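Side-chain contacts in aminotransferase class-III (Ochrobactrum anthropi, PDB 5GHG), which probably transfers amino groups between amines and keto acids or ketones as a PLP-dependent omega-transaminase, here holding its cofactor in the pyridoxamine phosphate form: residues His18-Ala23 with Pro165-Ser170; Leu128-Ser133 with Glu140-Ile145; His185-Gly190 with Gln390-Leu395. The protein carries 1 engineered substitution. One frame throughout, in Å; residues are numbered along the deposited sequence.

Contact 1. Residues His18-Ala23 with Pro165-Ser170; sequences HSYTDA and PNNHRS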
loop_
_atom_site.group_PDB
_atom_site.type_symbol
_atom_site.label_atom_id
_atom_site.label_comp_id
_atom_site.label_asym_id
_atom_site.label_seq_id
_atom_site.Cartn_x
_atom_site.Cartn_y
_atom_site.Cartn_z
ATOM N N HIS B 18 -9.862 11.779 -4.176
ATOM C CA HIS B 18 -8.664 12.135 -3.410
ATOM C C HIS B 18 -8.686 11.561 -2.004
ATOM O O HIS B 18 -9.714 11.566 -1.335
ATOM C CB HIS B 18 -8.520 13.644 -3.273
ATOM C CG HIS B 18 -8.178 14.362 -4.531
ATOM N ND1 HIS B 18 -6.953 14.947 -4.737
ATOM C CD2 HIS B 18 -8.914 14.630 -5.636
ATOM C CE1 HIS B 18 -6.937 15.535 -5.920
ATOM N NE2 HIS B 18 -8.109 15.344 -6.493
ATOM N N SER B 19 -7.517 11.136 -1.527
ATOM C CA SER B 19 -7.291 10.923 -0.113
ATOM C C SER B 19 -7.415 12.217 0.684
ATOM O O SER B 19 -7.074 13.304 0.199
ATOM C CB SER B 19 -5.912 10.326 0.131
ATOM O OG SER B 19 -5.612 9.273 -0.778
ATOM N N TYR B 20 -7.877 12.096 1.924
ATOM C CA TYR B 20 -7.814 13.158 2.913
ATOM C C TYR B 20 -8.337 14.484 2.353
ATOM O O TYR B 20 -7.753 15.550 2.537
ATOM C CB TYR B 20 -6.393 13.310 3.457
ATOM C CG TYR B 20 -6.000 12.193 4.383
ATOM C CD1 TYR B 20 -6.643 12.044 5.623
ATOM C CD2 TYR B 20 -4.992 11.301 4.060
ATOM C CE1 TYR B 20 -6.295 11.013 6.483
ATOM C CE2 TYR B 20 -4.629 10.278 4.932
ATOM C CZ TYR B 20 -5.285 10.149 6.139
ATOM O OH TYR B 20 -4.913 9.158 7.036
ATOM N N THR B 21 -9.482 14.387 1.685
ATOM C CA THR B 21 -10.123 15.489 1.007
ATOM C C THR B 21 -11.625 15.354 1.202
ATOM O O THR B 21 -12.162 14.250 1.113
ATOM C CB THR B 21 -9.780 15.455 -0.513
ATOM O OG1 THR B 21 -8.370 15.693 -0.695
ATOM C CG2 THR B 21 -10.599 16.487 -1.304
ATOM N N ASP B 22 -12.279 16.459 1.509
ATOM C CA ASP B 22 -13.745 16.541 1.459
ATOM C C ASP B 22 -14.170 16.526 -0.012
ATOM O O ASP B 22 -13.907 17.487 -0.744
ATOM C CB ASP B 22 -14.204 17.815 2.180
ATOM C CG ASP B 22 -15.694 18.096 2.042
ATOM O OD1 ASP B 22 -16.390 17.506 1.170
ATOM O OD2 ASP B 22 -16.190 18.933 2.828
ATOM N N ALA B 23 -14.793 15.428 -0.457
ATOM C CA ALA B 23 -15.119 15.254 -1.871
ATOM C C ALA B 23 -16.085 16.304 -2.386
ATOM O O ALA B 23 -15.994 16.718 -3.549
ATOM C CB ALA B 23 -15.704 13.864 -2.126
ATOM N N PRO B 165 -9.242 10.662 15.336
ATOM C CA PRO B 165 -10.651 10.321 15.096
ATOM C C PRO B 165 -11.047 10.305 13.630
ATOM O O PRO B 165 -11.885 9.475 13.241
ATOM C CB PRO B 165 -11.420 11.409 15.884
ATOM C CG PRO B 165 -10.437 12.511 16.099
ATOM C CD PRO B 165 -9.101 11.828 16.231
ATOM N N ASN B 166 -10.481 11.186 12.813
ATOM C CA ASN B 166 -10.781 11.172 11.383
ATOM C C ASN B 166 -10.418 9.830 10.748
ATOM O O ASN B 166 -10.971 9.466 9.716
ATOM C CB ASN B 166 -10.024 12.278 10.657
ATOM C CG ASN B 166 -10.573 13.659 10.921
ATOM O OD1 ASN B 166 -11.683 13.819 11.409
ATOM N ND2 ASN B 166 -9.787 14.681 10.535
ATOM N N ASN B 167 -9.461 9.102 11.318
ATOM C CA ASN B 167 -9.096 7.816 10.736
ATOM C C ASN B 167 -10.019 6.680 11.169
ATOM O O ASN B 167 -9.908 5.562 10.636
ATOM C CB ASN B 167 -7.648 7.472 11.096
ATOM C CG ASN B 167 -6.662 8.328 10.330
ATOM O OD1 ASN B 167 -6.215 9.362 10.814
ATOM N ND2 ASN B 167 -6.335 7.906 9.124
ATOM N N HIS B 168 -10.889 6.934 12.139
ATOM C CA HIS B 168 -11.820 5.936 12.672
ATOM C C HIS B 168 -13.285 6.224 12.344
ATOM O O HIS B 168 -14.043 5.295 12.084
ATOM C CB HIS B 168 -11.655 5.831 14.189
ATOM C CG HIS B 168 -10.302 5.360 14.620
ATOM N ND1 HIS B 168 -9.818 5.548 15.900
ATOM C CD2 HIS B 168 -9.319 4.723 13.937
ATOM C CE1 HIS B 168 -8.602 5.038 15.992
ATOM N NE2 HIS B 168 -8.273 4.531 14.813
ATOM N N ARG B 169 -13.704 7.484 12.373
ATOM C CA ARG B 169 -15.122 7.815 12.225
ATOM C C ARG B 169 -15.739 7.211 10.975
ATOM O O ARG B 169 -15.223 7.403 9.866
ATOM C CB ARG B 169 -15.310 9.332 12.230
ATOM C CG ARG B 169 -16.751 9.766 11.997
ATOM C CD ARG B 169 -17.268 10.789 13.037
ATOM N NE ARG B 169 -16.438 11.978 13.081
ATOM C CZ ARG B 169 -16.863 13.227 12.846
ATOM N NH1 ARG B 169 -18.123 13.473 12.557
ATOM N NH2 ARG B 169 -15.992 14.235 12.884
ATOM N N SER B 170 -16.842 6.483 11.159
ATOM C CA SER B 170 -17.603 5.821 10.088
ATOM C C SER B 170 -16.829 4.695 9.400
ATOM O O SER B 170 -17.347 4.075 8.468
ATOM C CB SER B 170 -18.066 6.818 9.035
ATOM O OG SER B 170 -19.077 7.678 9.537
#
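At the rim of the Tyr20 ring, near the ring plane and beyond CZ, sits the amide nitrogen of Asn167. ND2 meets the phenol oxygen, OH, at 2.8 Å and donates to it with an N-H...O angle of 159°, a fairly straight bond. The oxygen lies almost in the amide plane, whereas ring and amide are turned 68° against each other, and the two side chains cross at about a right angle. Tyr20 carries its CG anti to the carbonyl carbon (chi1 -73°), which sends the long ring across to an Asn167 whose CA lies 9.6 Å from Tyr20 CA. The phenol oxygen is also hydrogen-bonded to the hydroxyl of Tyr151, a residue of the cofactor pocket, so Tyr20 OH joins the amide to the tyrosine lining that pocket. A phenylalanine here, lacking the hydroxyl, would probably leave Asn167 ND2 without this acceptor and Tyr151 OH without one of its partners. Asn167 also packs on Tyr151 and Thr162, while Tyr20 rests on Val154. Both segments bond to the second subunit as well, Ser19 to Tyr113 and Ser170 to Glu312 of that subunit. Within its own chain, the link joins the loop between helices 8-15 and 23-29 to the loop running from helix 156-161 to strand 178-181.

Contact 2. Residues Leu128-Ser133 with Glu140-Ile145; sequences LIWYRS and ERKKII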
loop_
_atom_site.group_PDB
_atom_site.type_symbol
_atom_site.label_atom_id
_atom_site.label_comp_id
_atom_site.label_asym_id
_atom_site.label_seq_id
_atom_site.Cartn_x
_atom_site.Cartn_y
_atom_site.Cartn_z
ATOM N N LEU B 128 3.069 -10.292 11.829
ATOM C CA LEU B 128 4.235 -11.050 12.254
ATOM C C LEU B 128 4.208 -11.285 13.767
ATOM O O LEU B 128 4.524 -12.376 14.235
ATOM C CB LEU B 128 5.510 -10.319 11.841
ATOM C CG LEU B 128 6.887 -10.860 12.220
ATOM C CD1 LEU B 128 7.935 -10.175 11.354
ATOM C CD2 LEU B 128 7.189 -10.628 13.722
ATOM N N ILE B 129 3.791 -10.277 14.526
ATOM C CA ILE B 129 3.718 -10.406 15.982
ATOM C C ILE B 129 2.695 -11.464 16.383
ATOM O O ILE B 129 2.952 -12.285 17.276
ATOM C CB ILE B 129 3.414 -9.038 16.612
ATOM C CG1 ILE B 129 4.660 -8.158 16.527
ATOM C CG2 ILE B 129 2.962 -9.185 18.080
ATOM C CD1 ILE B 129 4.402 -6.741 16.922
ATOM N N TRP B 130 1.521 -11.479 15.732
ATOM C CA TRP B 130 0.527 -12.500 16.041
ATOM C C TRP B 130 1.039 -13.902 15.678
ATOM O O TRP B 130 0.869 -14.865 16.441
ATOM C CB TRP B 130 -0.784 -12.225 15.312
ATOM C CG TRP B 130 -1.497 -11.033 15.763
ATOM C CD1 TRP B 130 -1.244 -10.296 16.878
ATOM C CD2 TRP B 130 -2.615 -10.410 15.116
ATOM N NE1 TRP B 130 -2.129 -9.255 16.968
ATOM C CE2 TRP B 130 -2.984 -9.300 15.901
ATOM C CE3 TRP B 130 -3.337 -10.692 13.954
ATOM C CZ2 TRP B 130 -4.042 -8.452 15.554
ATOM C CZ3 TRP B 130 -4.403 -9.855 13.608
ATOM C CH2 TRP B 130 -4.737 -8.746 14.406
ATOM N N TYR B 131 1.628 -14.027 14.498
ATOM C CA TYR B 131 2.234 -15.277 14.081
ATOM C C TYR B 131 3.282 -15.736 15.092
ATOM O O TYR B 131 3.308 -16.900 15.495
ATOM C CB TYR B 131 2.869 -15.087 12.691
ATOM C CG TYR B 131 3.502 -16.317 12.136
ATOM C CD1 TYR B 131 2.779 -17.207 11.356
ATOM C CD2 TYR B 131 4.844 -16.601 12.395
ATOM C CE1 TYR B 131 3.379 -18.335 10.826
ATOM C CE2 TYR B 131 5.440 -17.729 11.898
ATOM C CZ TYR B 131 4.708 -18.593 11.110
ATOM O OH TYR B 131 5.313 -19.726 10.617
ATOM N N ARG B 132 4.113 -14.801 15.545
ATOM C CA ARG B 132 5.189 -15.105 16.470
ATOM C C ARG B 132 4.653 -15.576 17.833
ATOM O O ARG B 132 5.172 -16.531 18.411
ATOM C CB ARG B 132 6.069 -13.865 16.635
ATOM C CG ARG B 132 7.223 -14.009 17.598
ATOM C CD ARG B 132 8.023 -12.714 17.715
ATOM N NE ARG B 132 9.100 -12.821 18.689
ATOM C CZ ARG B 132 8.962 -12.627 19.995
ATOM N NH1 ARG B 132 7.783 -12.306 20.513
ATOM N NH2 ARG B 132 10.007 -12.751 20.791
ATOM N N SER B 133 3.631 -14.906 18.356
ATOM C CA SER B 133 3.049 -15.333 19.630
ATOM C C SER B 133 2.438 -16.734 19.505
ATOM O O SER B 133 2.509 -17.533 20.441
ATOM C CB SER B 133 2.015 -14.332 20.109
ATOM O OG SER B 133 2.644 -13.163 20.596
ATOM N N GLU B 140 -2.809 -15.925 23.569
ATOM C CA GLU B 140 -3.441 -14.725 24.118
ATOM C C GLU B 140 -2.582 -13.468 23.988
ATOM O O GLU B 140 -3.115 -12.372 24.165
ATOM C CB GLU B 140 -3.769 -14.918 25.605
ATOM C CG GLU B 140 -4.899 -15.898 25.872
ATOM C CD GLU B 140 -5.500 -15.670 27.252
ATOM O OE1 GLU B 140 -5.157 -16.424 28.188
ATOM O OE2 GLU B 140 -6.316 -14.728 27.409
ATOM N N ARG B 141 -1.282 -13.592 23.716
ATOM C CA ARG B 141 -0.408 -12.409 23.687
ATOM C C ARG B 141 -0.505 -11.782 22.294
ATOM O O ARG B 141 0.324 -12.005 21.419
ATOM C CB ARG B 141 1.028 -12.743 24.062
ATOM C CG ARG B 141 1.835 -11.484 24.359
ATOM C CD ARG B 141 3.307 -11.759 24.637
ATOM N NE ARG B 141 3.502 -12.397 25.926
ATOM C CZ ARG B 141 3.511 -11.764 27.091
ATOM N NH1 ARG B 141 3.332 -10.454 27.141
ATOM N NH2 ARG B 141 3.686 -12.447 28.219
ATOM N N LYS B 142 -1.574 -11.011 22.099
ATOM C CA LYS B 142 -1.931 -10.496 20.790
ATOM C C LYS B 142 -2.289 -9.013 20.783
ATOM O O LYS B 142 -2.431 -8.442 19.702
ATOM C CB LYS B 142 -3.115 -11.281 20.214
ATOM C CG LYS B 142 -2.911 -12.803 20.175
ATOM C CD LYS B 142 -1.876 -13.203 19.129
ATOM C CE LYS B 142 -1.597 -14.718 19.092
ATOM N NZ LYS B 142 -2.810 -15.538 18.808
ATOM N N LYS B 143 -2.428 -8.375 21.937
ATOM C CA LYS B 143 -2.898 -6.992 21.951
ATOM C C LYS B 143 -1.729 -6.045 21.670
ATOM O O LYS B 143 -0.586 -6.288 22.077
ATOM C CB LYS B 143 -3.546 -6.665 23.298
ATOM C CG LYS B 143 -4.836 -7.480 23.579
ATOM C CD LYS B 143 -5.317 -7.293 25.014
ATOM C CE LYS B 143 -6.474 -8.203 25.388
ATOM N NZ LYS B 143 -6.659 -8.232 26.876
ATOM N N ILE B 144 -2.029 -4.958 20.973
ATOM C CA ILE B 144 -1.048 -3.940 20.644
ATOM C C ILE B 144 -1.530 -2.653 21.267
ATOM O O ILE B 144 -2.688 -2.262 21.060
ATOM C CB ILE B 144 -0.885 -3.749 19.123
ATOM C CG1 ILE B 144 -0.763 -5.093 18.381
ATOM C CG2 ILE B 144 0.257 -2.758 18.818
ATOM C CD1 ILE B 144 0.515 -5.796 18.581
ATOM N N ILE B 145 -0.647 -1.971 21.993
ATOM C CA ILE B 145 -0.965 -0.688 22.584
ATOM C C ILE B 145 -0.384 0.412 21.693
ATOM O O ILE B 145 0.817 0.439 21.440
ATOM C CB ILE B 145 -0.415 -0.573 24.012
ATOM C CG1 ILE B 145 -1.035 -1.662 24.894
ATOM C CG2 ILE B 145 -0.728 0.805 24.603
ATOM C CD1 ILE B 145 -0.422 -1.737 26.276
#
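Trp130 CG and Ser133 OG both stand anti to the carbonyl carbon (chi1 -68° and -74°), which brings the indole N-H and the hydroxyl, one helical turn apart, to two successive carbonyls of the facing chain. Trp130 NE1 donates to Lys142 O at 2.9 Å, using a lone pair in the carbonyl plane, though the oxygen is tilted out of the indole plane and the bond is bent (140°). Ser133 OG donates to Arg141 O at 2.7 Å, also in the carbonyl plane; Arg141 is the centre of an inverse gamma turn. Here helix 118-135, whose N-terminal end supplies residues of the cofactor pocket, packs against the start of strand 143-147, part of the mixed sheet that also holds strands 219-224 and 178-181, the central sheet of the large domain of the fold type I PLP enzymes. Between the two polar links runs the chain of Lys142, bent at chi2 and chi4: its CD comes to 3.7 Å from Trp130 CD1, and its CE reaches Ser133 CB at 3.8 Å. The ammonium goes on to Asp172 of the second subunit in a salt bridge, with Asn134 and Pro139 O as further partners. On the strand, Ile144 turns inward and its CD1 touches Ile129 CG2 at 4.2 Å. Ile129 in turn packs on Ala220 and Ala221 of strand 219-224.

Contact 3. Residues His185-Gly190 with Gln390-Leu395; sequences HFYREG and QAKTGL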
loop_
_atom_site.group_PDB
_atom_site.type_symbol
_atom_site.label_atom_id
_atom_site.label_comp_id
_atom_site.label_asym_id
_atom_site.label_seq_id
_atom_site.Cartn_x
_atom_site.Cartn_y
_atom_site.Cartn_z
ATOM N N HIS B 185 1.279 14.872 25.232
ATOM C CA HIS B 185 1.327 16.287 24.852
ATOM C C HIS B 185 1.087 17.145 26.090
ATOM O O HIS B 185 -0.058 17.379 26.477
ATOM C CB HIS B 185 0.301 16.624 23.772
ATOM C CG HIS B 185 0.478 18.006 23.204
ATOM N ND1 HIS B 185 -0.471 18.614 22.420
ATOM C CD2 HIS B 185 1.492 18.896 23.321
ATOM C CE1 HIS B 185 -0.046 19.810 22.064
ATOM N NE2 HIS B 185 1.141 20.006 22.595
ATOM N N PHE B 186 2.172 17.625 26.694
ATOM C CA PHE B 186 2.078 18.302 27.987
ATOM C C PHE B 186 1.188 19.547 27.904
ATOM O O PHE B 186 0.350 19.787 28.782
ATOM C CB PHE B 186 3.482 18.647 28.477
ATOM C CG PHE B 186 3.517 19.342 29.806
ATOM C CD1 PHE B 186 2.936 18.770 30.922
ATOM C CD2 PHE B 186 4.180 20.560 29.939
ATOM C CE1 PHE B 186 2.983 19.406 32.161
ATOM C CE2 PHE B 186 4.237 21.205 31.183
ATOM C CZ PHE B 186 3.628 20.619 32.291
ATOM N N TYR B 187 1.343 20.333 26.842
ATOM C CA TYR B 187 0.554 21.554 26.685
ATOM C C TYR B 187 -0.944 21.281 26.689
ATOM O O TYR B 187 -1.728 22.095 27.188
ATOM C CB TYR B 187 0.975 22.254 25.379
ATOM C CG TYR B 187 0.194 23.513 25.044
ATOM C CD1 TYR B 187 0.366 24.675 25.786
ATOM C CD2 TYR B 187 -0.672 23.550 23.959
ATOM C CE1 TYR B 187 -0.334 25.843 25.469
ATOM C CE2 TYR B 187 -1.372 24.708 23.635
ATOM C CZ TYR B 187 -1.199 25.848 24.391
ATOM O OH TYR B 187 -1.887 26.995 24.085
ATOM N N ARG B 188 -1.368 20.171 26.098
ATOM C CA ARG B 188 -2.795 19.860 26.010
ATOM C C ARG B 188 -3.291 18.882 27.072
ATOM O O ARG B 188 -4.496 18.752 27.257
ATOM C CB ARG B 188 -3.127 19.298 24.618
ATOM C CG ARG B 188 -3.200 20.371 23.513
ATOM C CD ARG B 188 -4.428 21.246 23.701
ATOM N NE ARG B 188 -4.383 22.463 22.897
ATOM C CZ ARG B 188 -5.223 23.494 23.059
ATOM N NH1 ARG B 188 -6.160 23.435 23.991
ATOM N NH2 ARG B 188 -5.115 24.579 22.308
ATOM N N GLU B 189 -2.393 18.156 27.741
ATOM C CA GLU B 189 -2.822 17.095 28.650
ATOM C C GLU B 189 -2.380 17.299 30.082
ATOM O O GLU B 189 -2.935 16.650 30.969
ATOM C CB GLU B 189 -2.307 15.726 28.167
ATOM C CG GLU B 189 -2.865 15.289 26.818
ATOM C CD GLU B 189 -4.301 14.847 26.912
ATOM O OE1 GLU B 189 -4.969 14.779 25.860
ATOM O OE2 GLU B 189 -4.754 14.554 28.044
ATOM N N GLY B 190 -1.390 18.147 30.329
ATOM C CA GLY B 190 -0.908 18.335 31.688
ATOM C C GLY B 190 -1.983 18.964 32.551
ATOM O O GLY B 190 -2.756 19.798 32.098
ATOM N N GLN B 390 -4.655 31.885 27.855
ATOM C CA GLN B 390 -4.886 31.243 29.149
ATOM C C GLN B 390 -5.902 30.115 29.040
ATOM O O GLN B 390 -5.722 29.067 29.654
ATOM C CB GLN B 390 -5.328 32.272 30.189
ATOM C CG GLN B 390 -4.295 33.345 30.460
ATOM C CD GLN B 390 -4.561 34.108 31.741
ATOM O OE1 GLN B 390 -5.502 33.792 32.487
ATOM N NE2 GLN B 390 -3.729 35.111 32.013
ATOM N N ALA B 391 -6.961 30.304 28.259
ATOM C CA ALA B 391 -7.921 29.229 28.031
ATOM C C ALA B 391 -7.428 28.208 27.009
ATOM O O ALA B 391 -8.020 27.134 26.914
ATOM C CB ALA B 391 -9.268 29.797 27.570
ATOM N N LYS B 392 -6.367 28.537 26.255
ATOM C CA LYS B 392 -5.835 27.699 25.172
ATOM C C LYS B 392 -6.902 27.385 24.123
ATOM O O LYS B 392 -6.974 26.275 23.605
ATOM C CB LYS B 392 -5.224 26.398 25.716
ATOM C CG LYS B 392 -4.201 26.607 26.803
ATOM C CD LYS B 392 -3.620 25.286 27.301
ATOM C CE LYS B 392 -2.517 25.532 28.311
ATOM N NZ LYS B 392 -1.874 24.279 28.773
ATOM N N THR B 393 -7.722 28.376 23.792
ATOM C CA THR B 393 -8.784 28.217 22.815
ATOM C C THR B 393 -8.517 29.079 21.586
ATOM O O THR B 393 -7.893 30.147 21.674
ATOM C CB THR B 393 -10.145 28.608 23.404
ATOM O OG1 THR B 393 -10.041 29.911 23.991
ATOM C CG2 THR B 393 -10.586 27.586 24.478
ATOM N N GLY B 394 -8.993 28.611 20.439
ATOM C CA GLY B 394 -8.911 29.391 19.225
ATOM C C GLY B 394 -10.265 29.905 18.773
ATOM O O GLY B 394 -11.080 30.334 19.586
ATOM N N LEU B 395 -10.505 29.869 17.470
ATOM C CA LEU B 395 -11.794 30.227 16.903
ATOM C C LEU B 395 -12.738 29.035 16.961
ATOM O O LEU B 395 -12.335 27.905 17.228
ATOM C CB LEU B 395 -11.631 30.699 15.461
ATOM C CG LEU B 395 -10.696 31.899 15.229
ATOM C CD1 LEU B 395 -10.477 32.103 13.733
ATOM C CD2 LEU B 395 -11.257 33.160 15.874
#
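Lys392 and the pair Tyr187 and Arg188 trade backbone carbonyls: each side gives an oxygen to a cationic side chain of the other. The Lys392 ammonium donates to Tyr187 O, NZ to O 2.7 Å, in the carbonyl plane and on a lone pair. In return the Arg188 guanidinium meets Lys392 O end-on with both terminal nitrogens, NH1 at 3.0 Å and NH2 at 2.8 Å from that oxygen. The oxygen lies close to the guanidinium plane, so one acceptor is gripped twice at the edge of the group; NH1 comes in on a lone pair, while NH2 is tilted from the carbonyl plane. The remaining nitrogen, Arg188 NE, forms a salt bridge to Glu384, which probably offsets some of the positive charge and helps fix the rotation of the guanidinium. This is a surface contact between the short helix 186-189 and the loop that leaves strand 380-385, next to the edge strand 371-377 of its sheet; in that loop Lys392 and Thr393 form a G1 beta bulge opposite Asp388. Beyond CG the lysine chain is extended and runs antiparallel alongside the Tyr187 side chain. Its CD stands over one face of the ring, displaced toward the rim, in a CH-pi contact 4.1 Å from the centroid. NZ makes an off-centre cation-pi approach to the same ring, 4.3 Å from NZ to its centroid. At the phenol end, Tyr187 OH touches Lys392 CG at 3.6 Å, while the ring also packs on Val386 and Glu373.

In the fold
The centres of the three contacts lie about 18 to 24 Å from the centre of the chain, and none touches another: contacts 1 and 2 approach to about 11 Å between nearest atoms, as do contacts 1 and 3. Contact 1 is tied to the active site, the Tyr20 side chain being about 7 Å from the bound pyridoxamine phosphate; for contact 2 the Ile144 side chain is about 13 Å away. The dimer links these two more directly, since residues 165-170 of the second subunit include Ser170, which packs on Tyr131 of the 128-133 segment. Contact 3 touches no other protein chain, and its centre is 36 Å from that of contact 2.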